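Local coordinates for macrolide export ATP-binding/permease protein MacB (Actinobacillus actinomycetemcomitans, PDB 3FTJ) that is the inner-membrane ABC transporter of the MacAB-TdeA efflux system, probably using ATP to drive macrolide export, this chain being the transporter's periplasmic region, at residues Asn41-Gln46 and Gly174-Lys179; Pro54-Ser59 and Ser161-Lys166; Ser112-Ile117 and Ile138-Asp143. All blocks are in the same frame, centred on the assembly; numbering follows the deposited sequence.

Interaction 1 of 3, residues Asn41-Gln46 and Gly174-Lys179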
loop_
_atom_site.group_PDB
_atom_site.type_symbol
_atom_site.label_atom_id
_atom_site.label_comp_id
_atom_site.label_asym_id
_atom_site.label_seq_id
_atom_site.Cartn_x
_atom_site.Cartn_y
_atom_site.Cartn_z
ATOM N N ASN A 41 -13.429 -2.904 -3.210
ATOM C CA ASN A 41 -14.166 -3.288 -4.405
ATOM C C ASN A 41 -15.231 -2.247 -4.746
ATOM O O ASN A 41 -15.352 -1.815 -5.887
ATOM C CB ASN A 41 -14.800 -4.666 -4.216
ATOM C CG ASN A 41 -15.430 -5.201 -5.491
ATOM O OD1 ASN A 41 -16.638 -5.437 -5.547
ATOM N ND2 ASN A 41 -14.617 -5.376 -6.529
ATOM N N THR A 42 -16.002 -1.836 -3.748
ATOM C CA THR A 42 -17.032 -0.827 -3.962
ATOM C C THR A 42 -16.448 0.505 -4.424
ATOM O O THR A 42 -17.002 1.171 -5.306
ATOM C CB THR A 42 -17.859 -0.632 -2.703
ATOM O OG1 THR A 42 -18.484 -1.876 -2.376
ATOM C CG2 THR A 42 -18.933 0.435 -2.924
ATOM N N LEU A 43 -15.316 0.889 -3.848
ATOM C CA LEU A 43 -14.641 2.115 -4.260
ATOM C C LEU A 43 -14.190 2.034 -5.716
ATOM O O LEU A 43 -14.299 3.002 -6.463
ATOM C CB LEU A 43 -13.449 2.414 -3.347
ATOM C CG LEU A 43 -13.790 2.816 -1.906
ATOM C CD1 LEU A 43 -12.560 2.725 -0.997
ATOM C CD2 LEU A 43 -14.370 4.218 -1.868
ATOM N N SER A 44 -13.694 0.873 -6.122
ATOM C CA SER A 44 -13.187 0.705 -7.484
ATOM C C SER A 44 -14.277 0.950 -8.517
ATOM O O SER A 44 -13.987 1.163 -9.695
ATOM C CB SER A 44 -12.618 -0.695 -7.688
ATOM O OG SER A 44 -13.642 -1.667 -7.573
ATOM N N LYS A 45 -15.529 0.919 -8.067
ATOM C CA LYS A 45 -16.664 1.059 -8.969
ATOM C C LYS A 45 -17.212 2.480 -9.086
ATOM O O LYS A 45 -18.018 2.760 -9.971
ATOM C CB LYS A 45 -17.771 0.075 -8.586
ATOM C CG LYS A 45 -17.419 -1.357 -8.949
ATOM C CD LYS A 45 -18.351 -2.365 -8.323
ATOM C CE LYS A 45 -17.996 -3.769 -8.813
ATOM N NZ LYS A 45 -18.723 -4.848 -8.080
ATOM N N GLN A 46 -16.784 3.375 -8.200
ATOM C CA GLN A 46 -17.219 4.766 -8.279
ATOM C C GLN A 46 -16.660 5.382 -9.549
ATOM O O GLN A 46 -15.539 5.081 -9.957
ATOM C CB GLN A 46 -16.769 5.565 -7.051
ATOM C CG GLN A 46 -17.253 4.983 -5.741
ATOM C CD GLN A 46 -18.662 4.427 -5.841
ATOM O OE1 GLN A 46 -18.888 3.235 -5.619
ATOM N NE2 GLN A 46 -19.614 5.284 -6.184
ATOM N N GLY A 174 -4.958 -2.583 6.225
ATOM C CA GLY A 174 -4.438 -1.449 6.964
ATOM C C GLY A 174 -4.792 -0.114 6.344
ATOM O O GLY A 174 -5.007 0.872 7.059
ATOM N N SER A 175 -4.853 -0.084 5.013
ATOM C CA SER A 175 -5.240 1.120 4.285
ATOM C C SER A 175 -5.627 0.837 2.830
ATOM O O SER A 175 -5.415 -0.259 2.309
ATOM C CB SER A 175 -4.112 2.159 4.329
ATOM O OG SER A 175 -2.968 1.715 3.615
ATOM N N ILE A 176 -6.194 1.848 2.186
ATOM C CA ILE A 176 -6.579 1.792 0.787
ATOM C C ILE A 176 -6.155 3.090 0.123
ATOM O O ILE A 176 -6.562 4.173 0.547
ATOM C CB ILE A 176 -8.121 1.686 0.635
ATOM C CG1 ILE A 176 -8.647 0.396 1.270
ATOM C CG2 ILE A 176 -8.527 1.772 -0.826
ATOM C CD1 ILE A 176 -10.157 0.402 1.499
ATOM N N THR A 177 -5.339 3.003 -0.913
ATOM C CA THR A 177 -5.010 4.203 -1.665
ATOM C C THR A 177 -5.833 4.247 -2.948
ATOM O O THR A 177 -5.868 3.274 -3.700
ATOM C CB THR A 177 -3.513 4.292 -1.989
ATOM O OG1 THR A 177 -2.758 4.256 -0.768
ATOM C CG2 THR A 177 -3.209 5.587 -2.732
ATOM N N VAL A 178 -6.508 5.372 -3.176
ATOM C CA VAL A 178 -7.326 5.557 -4.366
ATOM C C VAL A 178 -6.686 6.610 -5.263
ATOM O O VAL A 178 -6.118 7.590 -4.779
ATOM C CB VAL A 178 -8.783 5.989 -4.028
ATOM C CG1 VAL A 178 -9.425 5.040 -3.022
ATOM C CG2 VAL A 178 -8.816 7.401 -3.504
ATOM N N LYS A 179 -6.761 6.390 -6.571
ATOM C CA LYS A 179 -6.334 7.392 -7.534
ATOM C C LYS A 179 -7.596 8.060 -8.036
ATOM O O LYS A 179 -8.498 7.395 -8.551
ATOM C CB LYS A 179 -5.586 6.746 -8.696
ATOM C CG LYS A 179 -4.458 7.592 -9.282
ATOM C CD LYS A 179 -4.977 8.786 -10.072
ATOM C CE LYS A 179 -3.843 9.444 -10.858
ATOM N NZ LYS A 179 -4.299 10.586 -11.704
#
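Leu43 O is held by Gln46 N at 3.1 Å, a backbone bond that closes the turn after Leu43, whose side chain makes the whole contact from the helix side. That side chain reaches strand 175-180 through one methyl, Leu43 CD1, which lies 4.1 Å from Ile176 CG2 and 4.2 Å from Ile176 CD1. The same methyl stands 4.4 Å from Val178 CG1, so one methyl from the helix meets three methyls of two residues on one face of the strand. Leu43 has CG on the side of its backbone N (chi1 -69°) and a nearly extended second torsion (chi2 165°), which carries CD1 out to the strand, where the side chain runs askew to that of Ile176. All three residues are buried, and no hydrogen bond joins the segments: the strand's backbone bonds run within the sheet, where Ile176 pairs with Ile18 and Val178 with Met16. Leu196 and Leu193 of helix 186-201 complete the layer by touching Leu43 and Val178. Two helices over a four-stranded antiparallel sheet ordered 206-209, 15-20, 175-180, 49-64 give the split beta-alpha-beta topology of a ferredoxin-like fold.

Interaction 2 of 3, residues Pro54-Ser59 and Ser161-Lys166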
loop_
_atom_site.group_PDB
_atom_site.type_symbol
_atom_site.label_atom_id
_atom_site.label_comp_id
_atom_site.label_asym_id
_atom_site.label_seq_id
_atom_site.Cartn_x
_atom_site.Cartn_y
_atom_site.Cartn_z
ATOM N N PRO A 54 -5.450 -1.831 -2.202
ATOM C CA PRO A 54 -5.516 -2.292 -0.810
ATOM C C PRO A 54 -4.102 -2.446 -0.258
ATOM O O PRO A 54 -3.184 -2.686 -1.032
ATOM C CB PRO A 54 -6.190 -3.665 -0.922
ATOM C CG PRO A 54 -6.798 -3.700 -2.308
ATOM C CD PRO A 54 -5.917 -2.852 -3.155
ATOM N N ASN A 55 -3.919 -2.299 1.047
ATOM C CA ASN A 55 -2.586 -2.434 1.640
ATOM C C ASN A 55 -2.656 -3.023 3.037
ATOM O O ASN A 55 -3.232 -2.429 3.945
ATOM C CB ASN A 55 -1.863 -1.074 1.675
ATOM C CG ASN A 55 -0.420 -1.173 2.188
ATOM O OD1 ASN A 55 -0.118 -1.903 3.140
ATOM N ND2 ASN A 55 0.475 -0.417 1.558
ATOM N N THR A 56 -2.084 -4.209 3.197
ATOM C CA THR A 56 -1.860 -4.777 4.515
ATOM C C THR A 56 -0.391 -5.170 4.572
ATOM O O THR A 56 0.264 -5.271 3.542
ATOM C CB THR A 56 -2.724 -6.010 4.739
ATOM O OG1 THR A 56 -2.551 -6.475 6.082
ATOM C CG2 THR A 56 -2.323 -7.106 3.772
ATOM N N SER A 57 0.146 -5.365 5.765
ATOM C CA SER A 57 1.517 -5.842 5.861
ATOM C C SER A 57 1.770 -6.575 7.161
ATOM O O SER A 57 0.934 -6.569 8.075
ATOM C CB SER A 57 2.525 -4.699 5.715
ATOM O OG SER A 57 2.432 -3.789 6.793
ATOM N N SER A 58 2.946 -7.194 7.219
ATOM C CA SER A 58 3.404 -7.961 8.363
ATOM C C SER A 58 4.916 -7.845 8.378
ATOM O O SER A 58 5.541 -7.673 7.336
ATOM C CB SER A 58 2.996 -9.426 8.209
ATOM O OG SER A 58 3.194 -10.158 9.411
ATOM N N SER A 59 5.502 -7.919 9.561
ATOM C CA SER A 59 6.945 -7.813 9.721
ATOM C C SER A 59 7.426 -9.103 10.359
ATOM O O SER A 59 6.946 -9.488 11.423
ATOM C CB SER A 59 7.269 -6.623 10.615
ATOM O OG SER A 59 8.653 -6.533 10.862
ATOM N N SER A 161 -3.991 -10.319 -2.085
ATOM C CA SER A 161 -4.740 -11.571 -2.012
ATOM C C SER A 161 -3.884 -12.706 -1.444
ATOM O O SER A 161 -4.319 -13.451 -0.564
ATOM C CB SER A 161 -5.276 -11.946 -3.395
ATOM O OG SER A 161 -4.235 -11.910 -4.360
ATOM N N THR A 162 -2.665 -12.825 -1.956
ATOM C CA THR A 162 -1.699 -13.806 -1.460
ATOM C C THR A 162 -1.400 -13.626 0.022
ATOM O O THR A 162 -1.356 -14.592 0.780
ATOM C CB THR A 162 -0.378 -13.689 -2.219
ATOM O OG1 THR A 162 -0.649 -13.664 -3.625
ATOM C CG2 THR A 162 0.533 -14.870 -1.900
ATOM N N VAL A 163 -1.203 -12.381 0.433
ATOM C CA VAL A 163 -0.848 -12.090 1.813
ATOM C C VAL A 163 -2.020 -12.355 2.757
ATOM O O VAL A 163 -1.850 -12.930 3.827
ATOM C CB VAL A 163 -0.321 -10.652 1.954
ATOM C CG1 VAL A 163 -0.137 -10.282 3.407
ATOM C CG2 VAL A 163 0.985 -10.536 1.226
ATOM N N LEU A 164 -3.215 -11.958 2.340
ATOM C CA LEU A 164 -4.407 -12.181 3.137
ATOM C C LEU A 164 -4.712 -13.673 3.202
ATOM O O LEU A 164 -4.968 -14.211 4.265
ATOM C CB LEU A 164 -5.607 -11.431 2.538
ATOM C CG LEU A 164 -5.616 -9.905 2.673
ATOM C CD1 LEU A 164 -6.703 -9.302 1.810
ATOM C CD2 LEU A 164 -5.786 -9.488 4.141
ATOM N N ASN A 165 -4.699 -14.334 2.051
ATOM C CA ASN A 165 -5.104 -15.734 1.981
ATOM C C ASN A 165 -4.118 -16.664 2.696
ATOM O O ASN A 165 -4.523 -17.628 3.335
ATOM C CB ASN A 165 -5.304 -16.173 0.522
ATOM C CG ASN A 165 -6.562 -15.572 -0.118
ATOM O OD1 ASN A 165 -7.530 -15.244 0.569
ATOM N ND2 ASN A 165 -6.551 -15.443 -1.446
ATOM N N LYS A 166 -2.829 -16.355 2.609
ATOM C CA LYS A 166 -1.790 -17.280 3.058
ATOM C C LYS A 166 -1.013 -16.832 4.296
ATOM O O LYS A 166 -0.426 -17.660 4.993
ATOM C CB LYS A 166 -0.817 -17.577 1.908
ATOM C CG LYS A 166 -1.461 -18.325 0.736
ATOM C CD LYS A 166 -0.563 -18.309 -0.497
ATOM C CE LYS A 166 -1.050 -19.282 -1.573
ATOM N NZ LYS A 166 -2.177 -18.730 -2.373
#
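Thr56 meets helix 160-168 through its methyl alone. Thr56 CG2 comes to 3.9 Å from Val163 CG1 and 4.2 Å from Leu164 CD2, and the two methyls, from consecutive helix residues, lie in directions roughly at right angles as seen from CG2. The threonine torsion explains the choice of branch: with OG1 opposite the backbone N (chi1 -175°), the methyl takes the crowded position between N and the carbonyl carbon and faces the helix, while Thr56 OG1 stays 5.2 Å from Val163 CG1. Thr56 and Val163 pass each other in opposite senses, and Leu164, whose first bond does not aim at the strand, gets there only by the end of its chain. This is the tight, buried end, closed further by Ile37 of helix 37-44, which touches Leu164 and also Pro54.

Along the strand toward Ser59 the packing thins quickly. Ser58 starts out in the direction of the helix, yet its side chain comes no nearer to it than 5.8 Å, from CB to Val163 CG1, and Ser57 turns away to an exposed position. The far flank of the helix is polar instead: Ser161 OG and Thr162 OG1 bond to the carbonyls of Val100 and Asn104, and Lys166 NZ to that of Ser103.

Strand 49-64 is a long one shared by two parts of the fold. Near Asn55 it pairs with strand 175-180, and from Thr56 on with strand 67-77. Through strands 67-77, 155-159, 106-110, 133-141 and 127-130 the pairing returns to 49-64, a closed, barrel-like circuit within the MacB-like periplasmic core domain, consistent with a relation to the double-psi beta-barrels.

Interaction 3 of 3, residues Ser112-Ile117 and Ile138-Asp143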
loop_
_atom_site.group_PDB
_atom_site.type_symbol
_atom_site.label_atom_id
_atom_site.label_comp_id
_atom_site.label_asym_id
_atom_site.label_seq_id
_atom_site.Cartn_x
_atom_site.Cartn_y
_atom_site.Cartn_z
ATOM N N SER A 112 16.796 -1.437 -1.972
ATOM C CA SER A 112 17.661 -1.709 -0.835
ATOM C C SER A 112 17.465 -3.121 -0.276
ATOM O O SER A 112 18.371 -3.673 0.355
ATOM C CB SER A 112 17.478 -0.649 0.255
ATOM O OG SER A 112 16.112 -0.502 0.596
ATOM N N ALA A 113 16.294 -3.709 -0.512
ATOM C CA ALA A 113 16.057 -5.093 -0.113
ATOM C C ALA A 113 16.898 -6.023 -0.985
ATOM O O ALA A 113 17.560 -6.935 -0.478
ATOM C CB ALA A 113 14.571 -5.450 -0.221
ATOM N N LYS A 114 16.874 -5.780 -2.294
ATOM C CA LYS A 114 17.684 -6.541 -3.238
ATOM C C LYS A 114 19.155 -6.511 -2.822
ATOM O O LYS A 114 19.816 -7.546 -2.756
ATOM C CB LYS A 114 17.511 -5.976 -4.649
ATOM C CG LYS A 114 18.096 -6.835 -5.758
ATOM C CD LYS A 114 19.599 -6.622 -5.916
ATOM C CE LYS A 114 20.202 -7.671 -6.843
ATOM N NZ LYS A 114 21.637 -7.403 -7.180
ATOM N N LYS A 115 19.659 -5.318 -2.527
ATOM C CA LYS A 115 21.042 -5.161 -2.106
ATOM C C LYS A 115 21.354 -5.912 -0.811
ATOM O O LYS A 115 22.387 -6.564 -0.706
ATOM C CB LYS A 115 21.396 -3.682 -1.940
ATOM C CG LYS A 115 22.787 -3.465 -1.358
ATOM C CD LYS A 115 23.053 -2.010 -1.014
ATOM C CE LYS A 115 24.472 -1.822 -0.490
ATOM N NZ LYS A 115 24.683 -0.445 0.038
ATOM N N ALA A 116 20.463 -5.821 0.169
ATOM C CA ALA A 116 20.701 -6.431 1.476
ATOM C C ALA A 116 20.691 -7.953 1.423
ATOM O O ALA A 116 21.486 -8.620 2.087
ATOM C CB ALA A 116 19.671 -5.934 2.487
ATOM N N ILE A 117 19.794 -8.497 0.614
ATOM C CA ILE A 117 19.561 -9.932 0.574
ATOM C C ILE A 117 20.354 -10.623 -0.525
ATOM O O ILE A 117 20.709 -11.792 -0.402
ATOM C CB ILE A 117 18.084 -10.210 0.292
ATOM C CG1 ILE A 117 17.210 -9.645 1.406
ATOM C CG2 ILE A 117 17.844 -11.695 0.108
ATOM C CD1 ILE A 117 15.786 -9.446 0.953
ATOM N N ILE A 138 10.121 -11.884 -8.507
ATOM C CA ILE A 138 9.816 -11.677 -9.919
ATOM C C ILE A 138 10.344 -10.340 -10.443
ATOM O O ILE A 138 10.416 -10.127 -11.654
ATOM C CB ILE A 138 8.287 -11.785 -10.219
ATOM C CG1 ILE A 138 7.492 -10.742 -9.425
ATOM C CG2 ILE A 138 7.767 -13.179 -9.928
ATOM C CD1 ILE A 138 6.067 -10.543 -9.946
ATOM N N GLY A 139 10.729 -9.448 -9.536
ATOM C CA GLY A 139 11.175 -8.133 -9.947
ATOM C C GLY A 139 11.732 -7.286 -8.822
ATOM O O GLY A 139 11.769 -7.712 -7.659
ATOM N N VAL A 140 12.155 -6.075 -9.185
ATOM C CA VAL A 140 12.771 -5.126 -8.266
ATOM C C VAL A 140 12.334 -3.717 -8.643
ATOM O O VAL A 140 12.328 -3.367 -9.822
ATOM C CB VAL A 140 14.312 -5.181 -8.362
ATOM C CG1 VAL A 140 14.952 -4.208 -7.378
ATOM C CG2 VAL A 140 14.808 -6.585 -8.110
ATOM N N VAL A 141 11.966 -2.916 -7.648
ATOM C CA VAL A 141 11.587 -1.525 -7.884
ATOM C C VAL A 141 12.486 -0.581 -7.093
ATOM O O VAL A 141 13.173 -1.000 -6.160
ATOM C CB VAL A 141 10.125 -1.248 -7.478
ATOM C CG1 VAL A 141 9.158 -1.950 -8.423
ATOM C CG2 VAL A 141 9.879 -1.671 -6.033
ATOM N N SER A 142 12.497 0.692 -7.474
ATOM C CA SER A 142 13.195 1.697 -6.684
ATOM C C SER A 142 12.471 1.829 -5.346
ATOM O O SER A 142 11.300 1.463 -5.234
ATOM C CB SER A 142 13.204 3.034 -7.414
ATOM O OG SER A 142 11.884 3.509 -7.589
ATOM N N ASP A 143 13.148 2.338 -4.325
ATOM C CA ASP A 143 12.527 2.391 -3.003
ATOM C C ASP A 143 11.854 3.716 -2.657
ATOM O O ASP A 143 11.948 4.692 -3.400
ATOM C CB ASP A 143 13.515 1.986 -1.906
ATOM C CG ASP A 143 14.936 2.342 -2.239
ATOM O OD1 ASP A 143 15.156 3.430 -2.808
ATOM O OD2 ASP A 143 15.832 1.531 -1.927
#
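The first turn of helix 111-118 meets the end of strand 133-141 in a unit whose strands 106-110 and 133-141 run parallel, joined by this helix and strand 127-130. At the helix start Ser112 N donates to Asp143 OD2 at 3.1 Å, a weak bond bent to 132°. The same N-H also has Asp110 OD2 as a partner, so two carboxylates close in on one amide; the proximity of like charges might raise the proton affinity of one carboxylate, an effect the helix N-terminus would partly offset.

Two residues further along the helix, the contact is apolar. Val140 sets its two methyls against the root of Lys114, with CG1 4.1 Å from Lys114 CB and CG2 4.1 Å from Lys114 CG. Beyond CG the lysine chain bends (chi2 -82°) and leads off, and its NZ hydrogen-bonds to the carbonyls of Ala119 and Glu121. Only the aliphatic part therefore covers the valine, which also touches Glu111.

Gly139 pairs through its backbone with Leu109 of strand 106-110. Ile117 packs on Leu62 and Val64 of strand 49-64 while Lys114 covers Val140, which places the helix between strands 49-64 and 133-141.

How the interactions relate
All three contacts set a helix against strands of one connected, mixed sheet, yet they differ in depth and chemistry. Interactions 1 and 2 are buried and purely apolar; interaction 3, whose centre lies about 17 Å from the centre of the chain, is only partly buried and adds a weak bond to a carboxylate. The first two share the sheet directly, since strands 175-180 and 49-64 are neighbours and Asn55 O lies 2.9 Å from Gly174 N, probably hydrogen-bonded. Interaction 3 does not touch either, and its centre lies about 27 Å from that of interaction 1. Along the chain they are nested, 3 within 2 within 1.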